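Local coordinates for amidohydrolase 3 domain-containing protein (PDB 3IGH) that is of unknown specific function but, as a member of the amidohydrolase family, probably hydrolyses carbon-nitrogen bonds other than peptide bonds in a metal-dependent reaction, at residues Ala340-Asp345 against Lys381-Phe386; Leu24-Gly29 against Phe463-Ile468. All blocks are in the same frame, centred on the assembly; numbering follows the deposited sequence.

In the fold
The two contacts share no helix or strand, and their centres lie about 36 Å apart. Contact 1 is mostly buried and joins two loops of the amidohydrolase domain, one following strand 336-337, the other leading to helix 386-392. Contact 2 lies at the surface and is far longer in sequence reach: it brings strand 23-27, part of the four-stranded N-terminal sheet, against the chain just before and at strand 467-470, so that residues from near both ends of the protein meet. Chemistry follows place. Contact 1 combines backbone bonds, an arginine-aspartate salt bridge and an arginine chain over an indole; contact 2 relies on one backbone bond and small apolar touches.

Contact 1. Residues Ala340-Asp345 against Lys381-Phe386; sequences ASLVRD and KWVYRF. With SO4 (sulfate ion), chain G.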
ATOM      1  N   ALA A 340       5.632  -3.337  29.154  1.00 24.91           N
ATOM      2  CA  ALA A 340       6.864  -3.398  29.961  1.00 26.63           C
ATOM      3  C   ALA A 340       6.585  -2.995  31.415  1.00 28.57           C
ATOM      4  O   ALA A 340       7.288  -2.165  31.999  1.00 30.05           O
ATOM      5  CB  ALA A 340       7.972  -2.534  29.338  1.00 29.02           C
ATOM      6  N   SER A 341       5.540  -3.595  31.981  1.00 29.28           N
ATOM      7  CA  SER A 341       4.960  -3.146  33.249  1.00 30.26           C
ATOM      8  C   SER A 341       5.847  -3.414  34.461  1.00 31.89           C
ATOM      9  O   SER A 341       5.852  -2.635  35.413  1.00 30.06           O
ATOM     10  CB  SER A 341       3.595  -3.801  33.447  1.00 30.33           C
ATOM     11  OG  SER A 341       2.761  -3.570  32.315  1.00 32.73           O
ATOM     12  N   LEU A 342       6.600  -4.505  34.395  1.00 28.99           N
ATOM     13  CA  LEU A 342       7.515  -4.919  35.451  1.00 30.67           C
ATOM     14  C   LEU A 342       8.885  -5.177  34.835  1.00 33.55           C
ATOM     15  O   LEU A 342       9.054  -6.143  34.083  1.00 36.53           O
ATOM     16  CB  LEU A 342       7.018  -6.209  36.092  1.00 33.55           C
ATOM     17  CG  LEU A 342       6.077  -6.202  37.289  1.00 48.30           C
ATOM     18  CD1 LEU A 342       6.039  -7.595  37.858  1.00 44.62           C
ATOM     19  CD2 LEU A 342       6.574  -5.261  38.343  1.00 42.75           C
ATOM     20  N   VAL A 343       9.841  -4.303  35.128  1.00 31.02           N
ATOM     21  CA  VAL A 343      11.205  -4.412  34.606  1.00 35.68           C
ATOM     22  C   VAL A 343      12.185  -4.406  35.781  1.00 34.70           C
ATOM     23  O   VAL A 343      12.210  -3.450  36.551  1.00 34.97           O
ATOM     24  CB  VAL A 343      11.550  -3.233  33.658  1.00 40.08           C
ATOM     25  CG1 VAL A 343      12.994  -3.325  33.171  1.00 33.20           C
ATOM     26  CG2 VAL A 343      10.580  -3.184  32.467  1.00 25.95           C
ATOM     27  N   ARG A 344      12.982  -5.467  35.910  1.00 35.27           N
ATOM     28  CA  ARG A 344      13.992  -5.575  36.980  1.00 38.87           C
ATOM     29  C   ARG A 344      15.199  -4.695  36.669  1.00 37.35           C
ATOM     30  O   ARG A 344      15.421  -4.361  35.509  1.00 35.83           O
ATOM     31  CB  ARG A 344      14.463  -7.023  37.122  1.00 33.82           C
ATOM     32  CG  ARG A 344      13.373  -8.058  37.296  1.00 36.41           C
ATOM     33  CD  ARG A 344      13.966  -9.441  37.615  1.00 38.64           C
ATOM     34  NE  ARG A 344      14.905  -9.874  36.581  1.00 32.28           N
ATOM     35  CZ  ARG A 344      14.606 -10.705  35.582  1.00 31.69           C
ATOM     36  NH1 ARG A 344      15.534 -11.010  34.694  1.00 33.31           N
ATOM     37  NH2 ARG A 344      13.389 -11.228  35.462  1.00 35.55           N
ATOM     38  N   ASP A 345      15.992  -4.348  37.689  1.00 41.62           N
ATOM     39  CA  ASP A 345      17.212  -3.539  37.492  1.00 42.22           C
ATOM     40  C   ASP A 345      18.168  -4.167  36.474  1.00 42.74           C
ATOM     41  O   ASP A 345      18.778  -3.453  35.677  1.00 43.04           O
ATOM     42  CB  ASP A 345      17.969  -3.294  38.813  1.00 46.41           C
ATOM     43  CG  ASP A 345      17.197  -2.420  39.804  1.00 64.61           C
ATOM     44  OD1 ASP A 345      17.789  -2.076  40.855  1.00 60.86           O
ATOM     45  OD2 ASP A 345      16.015  -2.081  39.561  1.00 54.14           O
ATOM     46  N   LYS A 381       9.605  -1.257  42.941  1.00 31.49           N
ATOM     47  CA  LYS A 381      10.559  -0.460  42.157  1.00 35.23           C
ATOM     48  C   LYS A 381      10.607  -0.845  40.671  1.00 34.57           C
ATOM     49  O   LYS A 381      11.087  -0.070  39.841  1.00 37.84           O
ATOM     50  CB  LYS A 381      11.964  -0.534  42.768  1.00 39.78           C
ATOM     51  CG  LYS A 381      12.559  -1.937  42.847  1.00 56.62           C
ATOM     52  CD  LYS A 381      13.999  -1.900  43.353  1.00 55.41           C
ATOM     53  CE  LYS A 381      14.397  -3.206  44.037  1.00 72.48           C
ATOM     54  NZ  LYS A 381      14.793  -4.277  43.080  1.00 81.93           N
ATOM     55  N   TRP A 382      10.084  -2.027  40.347  1.00 35.02           N
ATOM     56  CA  TRP A 382      10.039  -2.515  38.971  1.00 33.33           C
ATOM     57  C   TRP A 382       8.819  -2.010  38.209  1.00 36.63           C
ATOM     58  O   TRP A 382       8.748  -2.161  36.988  1.00 32.02           O
ATOM     59  CB  TRP A 382       9.982  -4.038  38.927  1.00 35.43           C
ATOM     60  CG  TRP A 382      11.087  -4.799  39.607  1.00 38.21           C
ATOM     61  CD1 TRP A 382      12.261  -4.307  40.113  1.00 37.76           C
ATOM     62  CD2 TRP A 382      11.124  -6.212  39.810  1.00 34.33           C
ATOM     63  NE1 TRP A 382      13.010  -5.332  40.644  1.00 39.90           N
ATOM     64  CE2 TRP A 382      12.336  -6.512  40.469  1.00 32.70           C
ATOM     65  CE3 TRP A 382      10.237  -7.259  39.507  1.00 35.00           C
ATOM     66  CZ2 TRP A 382      12.690  -7.815  40.829  1.00 37.83           C
ATOM     67  CZ3 TRP A 382      10.595  -8.553  39.854  1.00 40.12           C
ATOM     68  CH2 TRP A 382      11.805  -8.816  40.517  1.00 34.21           C
ATOM     69  N   VAL A 383       7.866  -1.418  38.928  1.00 35.36           N
ATOM     70  CA  VAL A 383       6.537  -1.112  38.385  1.00 33.21           C
ATOM     71  C   VAL A 383       6.503   0.205  37.607  1.00 36.56           C
ATOM     72  O   VAL A 383       6.827   1.262  38.162  1.00 35.85           O
ATOM     73  CB  VAL A 383       5.461  -1.085  39.517  1.00 32.31           C
ATOM     74  CG1 VAL A 383       4.111  -0.652  38.982  1.00 35.16           C
ATOM     75  CG2 VAL A 383       5.332  -2.444  40.171  1.00 30.28           C
ATOM     76  N   TYR A 384       6.099   0.132  36.332  1.00 32.99           N
ATOM     77  CA  TYR A 384       5.898   1.309  35.464  1.00 32.15           C
ATOM     78  C   TYR A 384       6.999   2.351  35.633  1.00 33.21           C
ATOM     79  O   TYR A 384       6.734   3.537  35.901  1.00 34.22           O
ATOM     80  CB  TYR A 384       4.518   1.932  35.706  1.00 31.91           C
ATOM     81  CG  TYR A 384       3.359   0.998  35.398  1.00 33.24           C
ATOM     82  CD1 TYR A 384       3.273   0.320  34.172  1.00 28.88           C
ATOM     83  CD2 TYR A 384       2.334   0.817  36.317  1.00 32.47           C
ATOM     84  CE1 TYR A 384       2.195  -0.538  33.907  1.00 30.31           C
ATOM     85  CE2 TYR A 384       1.279  -0.027  36.061  1.00 37.91           C
ATOM     86  CZ  TYR A 384       1.212  -0.704  34.863  1.00 35.39           C
ATOM     87  OH  TYR A 384       0.143  -1.537  34.634  1.00 33.99           O
ATOM     88  N   ARG A 385       8.238   1.895  35.504  1.00 30.22           N
ATOM     89  CA  ARG A 385       9.398   2.722  35.860  1.00 30.02           C
ATOM     90  C   ARG A 385       9.844   3.603  34.700  1.00 35.47           C
ATOM     91  O   ARG A 385      10.954   3.469  34.174  1.00 34.75           O
ATOM     92  CB  ARG A 385      10.537   1.866  36.459  1.00 33.90           C
ATOM     93  CG  ARG A 385      11.052   0.716  35.589  1.00 34.81           C
ATOM     94  CD  ARG A 385      11.917  -0.267  36.374  1.00 34.15           C
ATOM     95  NE  ARG A 385      13.038   0.351  37.081  1.00 32.79           N
ATOM     96  CZ  ARG A 385      13.986  -0.324  37.737  1.00 33.73           C
ATOM     97  NH1 ARG A 385      13.968  -1.651  37.783  1.00 31.58           N
ATOM     98  NH2 ARG A 385      14.958   0.333  38.352  1.00 40.21           N
ATOM     99  N   PHE A 386       8.976   4.549  34.341  1.00 35.27           N
ATOM    100  CA  PHE A 386       9.101   5.280  33.074  1.00 35.50           C
ATOM    101  C   PHE A 386      10.350   6.148  32.962  1.00 39.00           C
ATOM    102  O   PHE A 386      10.931   6.250  31.885  1.00 35.01           O
ATOM    103  CB  PHE A 386       7.859   6.130  32.798  1.00 32.05           C
ATOM    104  CG  PHE A 386       6.570   5.355  32.798  1.00 32.91           C
ATOM    105  CD1 PHE A 386       5.415   5.925  33.328  1.00 31.42           C
ATOM    106  CD2 PHE A 386       6.499   4.062  32.273  1.00 35.08           C
ATOM    107  CE1 PHE A 386       4.217   5.230  33.331  1.00 37.09           C
ATOM    108  CE2 PHE A 386       5.297   3.356  32.289  1.00 32.15           C
ATOM    109  CZ  PHE A 386       4.152   3.948  32.805  1.00 31.18           C
TER
HETATM  110  S   SO4 G   6      16.743  -6.269  40.784  0.75 62.14           S
HETATM  111  O1  SO4 G   6      15.748  -5.250  40.476  0.75 53.94           O
HETATM  112  O2  SO4 G   6      16.071  -7.509  41.162  0.75 61.87           O
HETATM  113  O3  SO4 G   6      17.571  -6.542  39.606  0.75 57.96           O
HETATM  114  O4  SO4 G   6      17.575  -5.792  41.885  0.75 60.71           O
HETATM  115  O   HOH W   1       8.318  -0.876  34.416  1.00 30.52           O
HETATM  116  O   HOH W   2       0.201  -3.509  32.708  1.00 38.38           O
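Arg-385 reaches across to Val-343 and Asp-345 and carries the charged part of this contact. Its NH1 donates to Val-343 O at 2.8 Å. NH1 and NH2 converge on one oxygen, Asp-345 OD2, rather than pairing with two: NH1 meets it nearly along its C-O axis at 2.7 Å, NH2 from above the carboxylate plane through a bent bond (139°). These acceptors lie near the guanidinium plane, the carboxylate turned 57° from it. A leucine here would probably leave the Asp-345 carboxylate without its charged mate and Val-343 O without this donor. The neighbouring sulfate, probably from the crystallisation liquor, takes bonds through O1 from Asp-345 N and from Trp-382 NE1.

Tyr-384 N donates to Ser-341 O and Val-343 N to Trp-382 O, both nearly straight, around a single beta bridge of Leu-342 with Val-383. One water links Ser-341 OG to Tyr-384 OH, which also hydrogen-bonds Asp-368.

In the apolar part, Arg-344 CG sits over the six-membered ring of Trp-382, 3.5 Å from its centroid, a CH-pi contact that suits the broad indole. The bend at chi3 (-57°) turns the arginine's end toward salt bridges with Asp-346, Asp-318 and Asp-322. Leu-342 CD2 meets Val-383 CG2 at 3.6 Å.

Helix 371-375 packs on Leu-342 and Val-383, helix 318-331 touches Val-343 and Trp-382, and Arg-385 stands at the N-cap position of helix 386-392.

Contact 2. Residues Leu24-Gly29 against Phe463-Ile468; sequences LVISHG and FKAEYI
Ile-26 spreads its branches over two residues of the opposite segment. CG2 touches Ala-465 CB at 3.7 Å, and CD1 reaches on to Tyr-467 CE2, also at 3.7 Å. With CG2 anti to the backbone N and CG1 beside it (chi1 -59°), the side chain straddles the methyl of Ala-465, CG1 too lying 3.8 Å from that CB. A beta-branched residue suits strand 23-27, and the small methyl fits against the CG1, CG2 and CD1 carbons of the isoleucine.

The rotation of Tyr-467 about chi1 (61°) brings CE2 of its ring to Ile-26 CD1, obliquely. The ring also packs on Leu-6 of strand 3-7, Lys-203 makes a cation-pi contact with it, and the hydroxyl has a weak bond with Lys-4.

Beyond the strand's end, Gly-29 O accepts from Ala-465 N at 2.8 Å, the donor standing 45° out of the carbonyl plane. The positive phi of Gly-29 suits a residue without a side chain. Ala-465 is the centre of an inverse gamma turn, and Lys-464 CA adds a CA-H...O contact to the same oxygen.

Glu-466 OE2 has a salt bridge to Arg-255, a hydrogen bond from Asn-230, and a water lying between it and Gly-29 O. Between these two segments no salt bridge crosses: one backbone hydrogen bond and a small apolar patch hold them, while Phe-463 adds a backbone bond to Val-31 of strand 30-35.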
ATOM      1  N   LEU A  24       5.473  28.635  10.309  1.00 43.11           N
ATOM      2  CA  LEU A  24       5.588  27.365   9.588  1.00 46.28           C
ATOM      3  C   LEU A  24       5.109  27.537   8.161  1.00 41.55           C
ATOM      4  O   LEU A  24       4.154  28.265   7.918  1.00 42.94           O
ATOM      5  CB  LEU A  24       4.715  26.277  10.229  1.00 45.47           C
ATOM      6  CG  LEU A  24       5.127  25.437  11.434  1.00 50.32           C
ATOM      7  CD1 LEU A  24       4.090  24.340  11.634  1.00 45.46           C
ATOM      8  CD2 LEU A  24       6.503  24.825  11.268  1.00 42.39           C
ATOM      9  N   VAL A  25       5.764  26.861   7.219  1.00 42.96           N
ATOM     10  CA  VAL A  25       5.215  26.724   5.868  1.00 43.76           C
ATOM     11  C   VAL A  25       4.916  25.259   5.607  1.00 40.43           C
ATOM     12  O   VAL A  25       5.770  24.402   5.825  1.00 43.64           O
ATOM     13  CB  VAL A  25       6.156  27.276   4.766  1.00 41.83           C
ATOM     14  CG1 VAL A  25       5.473  27.208   3.407  1.00 46.02           C
ATOM     15  CG2 VAL A  25       6.541  28.712   5.060  1.00 49.99           C
ATOM     16  N   ILE A  26       3.697  24.985   5.149  1.00 37.63           N
ATOM     17  CA  ILE A  26       3.245  23.627   4.887  1.00 45.40           C
ATOM     18  C   ILE A  26       2.925  23.441   3.406  1.00 47.06           C
ATOM     19  O   ILE A  26       2.180  24.226   2.810  1.00 47.20           O
ATOM     20  CB  ILE A  26       2.000  23.260   5.739  1.00 43.20           C
ATOM     21  CG1 ILE A  26       2.314  23.387   7.234  1.00 45.54           C
ATOM     22  CG2 ILE A  26       1.500  21.842   5.414  1.00 39.25           C
ATOM     23  CD1 ILE A  26       1.093  23.668   8.074  1.00 47.27           C
ATOM     24  N   SER A  27       3.502  22.395   2.826  1.00 41.37           N
ATOM     25  CA  SER A  27       3.213  22.006   1.457  1.00 48.73           C
ATOM     26  C   SER A  27       2.793  20.543   1.409  1.00 44.57           C
ATOM     27  O   SER A  27       3.576  19.676   1.811  1.00 46.15           O
ATOM     28  CB  SER A  27       4.458  22.206   0.593  1.00 52.11           C
ATOM     29  OG  SER A  27       4.221  21.739  -0.719  1.00 58.74           O
ATOM     30  N   HIS A  28       1.574  20.298   0.909  1.00 45.74           N
ATOM     31  CA  HIS A  28       1.018  18.946   0.749  0.50 48.74           C
ATOM     32  C   HIS A  28       1.170  18.067   2.001  1.00 50.54           C
ATOM     33  O   HIS A  28       1.669  16.934   1.926  1.00 47.40           O
ATOM     34  CB  HIS A  28       1.606  18.252  -0.493  0.50 49.76           C
ATOM     35  CG  HIS A  28       1.166  18.859  -1.793  0.50 56.58           C
ATOM     36  ND1 HIS A  28       2.004  19.617  -2.583  0.50 51.30           N
ATOM     37  CD2 HIS A  28      -0.025  18.821  -2.437  0.50 53.90           C
ATOM     38  CE1 HIS A  28       1.349  20.018  -3.658  0.50 54.76           C
ATOM     39  NE2 HIS A  28       0.114  19.551  -3.592  0.50 44.67           N
ATOM     40  N   GLY A  29       0.757  18.603   3.148  1.00 46.00           N
ATOM     41  CA  GLY A  29       0.792  17.866   4.404  1.00 41.52           C
ATOM     42  C   GLY A  29       2.159  17.722   5.040  1.00 41.67           C
ATOM     43  O   GLY A  29       2.303  16.979   6.003  1.00 46.47           O
ATOM     44  N   PHE A 463       9.015  16.675   8.130  1.00 44.11           N
ATOM     45  CA  PHE A 463       7.983  15.997   8.907  1.00 43.30           C
ATOM     46  C   PHE A 463       6.585  16.308   8.381  1.00 46.36           C
ATOM     47  O   PHE A 463       6.355  17.379   7.813  1.00 41.55           O
ATOM     48  CB  PHE A 463       8.090  16.379  10.383  1.00 41.71           C
ATOM     49  CG  PHE A 463       9.213  15.690  11.117  1.00 39.13           C
ATOM     50  CD1 PHE A 463      10.507  16.211  11.103  1.00 34.72           C
ATOM     51  CD2 PHE A 463       8.972  14.519  11.837  1.00 34.84           C
ATOM     52  CE1 PHE A 463      11.544  15.572  11.792  1.00 39.64           C
ATOM     53  CE2 PHE A 463       9.996  13.867  12.525  1.00 34.78           C
ATOM     54  CZ  PHE A 463      11.286  14.393  12.505  1.00 35.36           C
ATOM     55  N   LYS A 464       5.662  15.360   8.557  1.00 37.22           N
ATOM     56  CA  LYS A 464       4.246  15.593   8.278  1.00 38.80           C
ATOM     57  C   LYS A 464       3.717  16.699   9.198  1.00 43.11           C
ATOM     58  O   LYS A 464       4.066  16.754  10.380  1.00 36.66           O
ATOM     59  CB  LYS A 464       3.411  14.323   8.477  1.00 37.98           C
ATOM     60  CG  LYS A 464       3.648  13.234   7.437  1.00 45.66           C
ATOM     61  CD  LYS A 464       2.552  12.168   7.487  1.00 43.48           C
ATOM     62  CE  LYS A 464       2.742  11.149   6.373  1.00 65.76           C
ATOM     63  NZ  LYS A 464       1.545  10.280   6.173  1.00 73.66           N
ATOM     64  N   ALA A 465       2.877  17.570   8.649  1.00 35.52           N
ATOM     65  CA  ALA A 465       2.302  18.678   9.410  1.00 38.86           C
ATOM     66  C   ALA A 465       1.070  18.223  10.185  1.00 35.59           C
ATOM     67  O   ALA A 465      -0.064  18.617   9.877  1.00 37.58           O
ATOM     68  CB  ALA A 465       1.960  19.842   8.480  1.00 37.52           C
ATOM     69  N   GLU A 466       1.299  17.377  11.183  1.00 34.62           N
ATOM     70  CA  GLU A 466       0.248  16.950  12.094  1.00 33.98           C
ATOM     71  C   GLU A 466       0.418  17.763  13.352  1.00 34.57           C
ATOM     72  O   GLU A 466       1.359  17.555  14.119  1.00 34.43           O
ATOM     73  CB  GLU A 466       0.352  15.452  12.430  1.00 37.87           C
ATOM     74  CG  GLU A 466       0.445  14.529  11.225  1.00 40.06           C
ATOM     75  CD  GLU A 466      -0.843  14.426  10.430  1.00 46.27           C
ATOM     76  OE1 GLU A 466      -1.842  15.083  10.780  1.00 51.22           O
ATOM     77  OE2 GLU A 466      -0.855  13.668   9.446  1.00 42.16           O
ATOM     78  N   TYR A 467      -0.485  18.711  13.544  1.00 34.13           N
ATOM     79  CA  TYR A 467      -0.351  19.645  14.640  1.00 36.08           C
ATOM     80  C   TYR A 467      -1.702  19.912  15.261  1.00 37.92           C
ATOM     81  O   TYR A 467      -2.748  19.639  14.655  1.00 35.45           O
ATOM     82  CB  TYR A 467       0.313  20.954  14.156  1.00 35.60           C
ATOM     83  CG  TYR A 467      -0.478  21.678  13.082  1.00 34.95           C
ATOM     84  CD1 TYR A 467      -1.509  22.561  13.420  1.00 36.93           C
ATOM     85  CD2 TYR A 467      -0.195  21.481  11.730  1.00 35.34           C
ATOM     86  CE1 TYR A 467      -2.246  23.217  12.444  1.00 42.23           C
ATOM     87  CE2 TYR A 467      -0.929  22.138  10.740  1.00 46.50           C
ATOM     88  CZ  TYR A 467      -1.949  23.005  11.107  1.00 48.25           C
ATOM     89  OH  TYR A 467      -2.682  23.662  10.144  1.00 49.86           O
ATOM     90  N   ILE A 468      -1.678  20.440  16.478  1.00 34.19           N
ATOM     91  CA  ILE A 468      -2.892  20.901  17.133  1.00 31.92           C
ATOM     92  C   ILE A 468      -2.700  22.349  17.560  1.00 37.72           C
ATOM     93  O   ILE A 468      -1.581  22.770  17.869  1.00 35.98           O
ATOM     94  CB  ILE A 468      -3.332  19.983  18.321  1.00 37.01           C
ATOM     95  CG1 ILE A 468      -2.211  19.785  19.346  1.00 35.66           C
ATOM     96  CG2 ILE A 468      -3.776  18.615  17.798  1.00 46.72           C
ATOM     97  CD1 ILE A 468      -2.567  18.792  20.465  1.00 37.12           C
TER
HETATM   98  O   HOH W   3      -0.135  15.109   7.134  1.00 62.23           O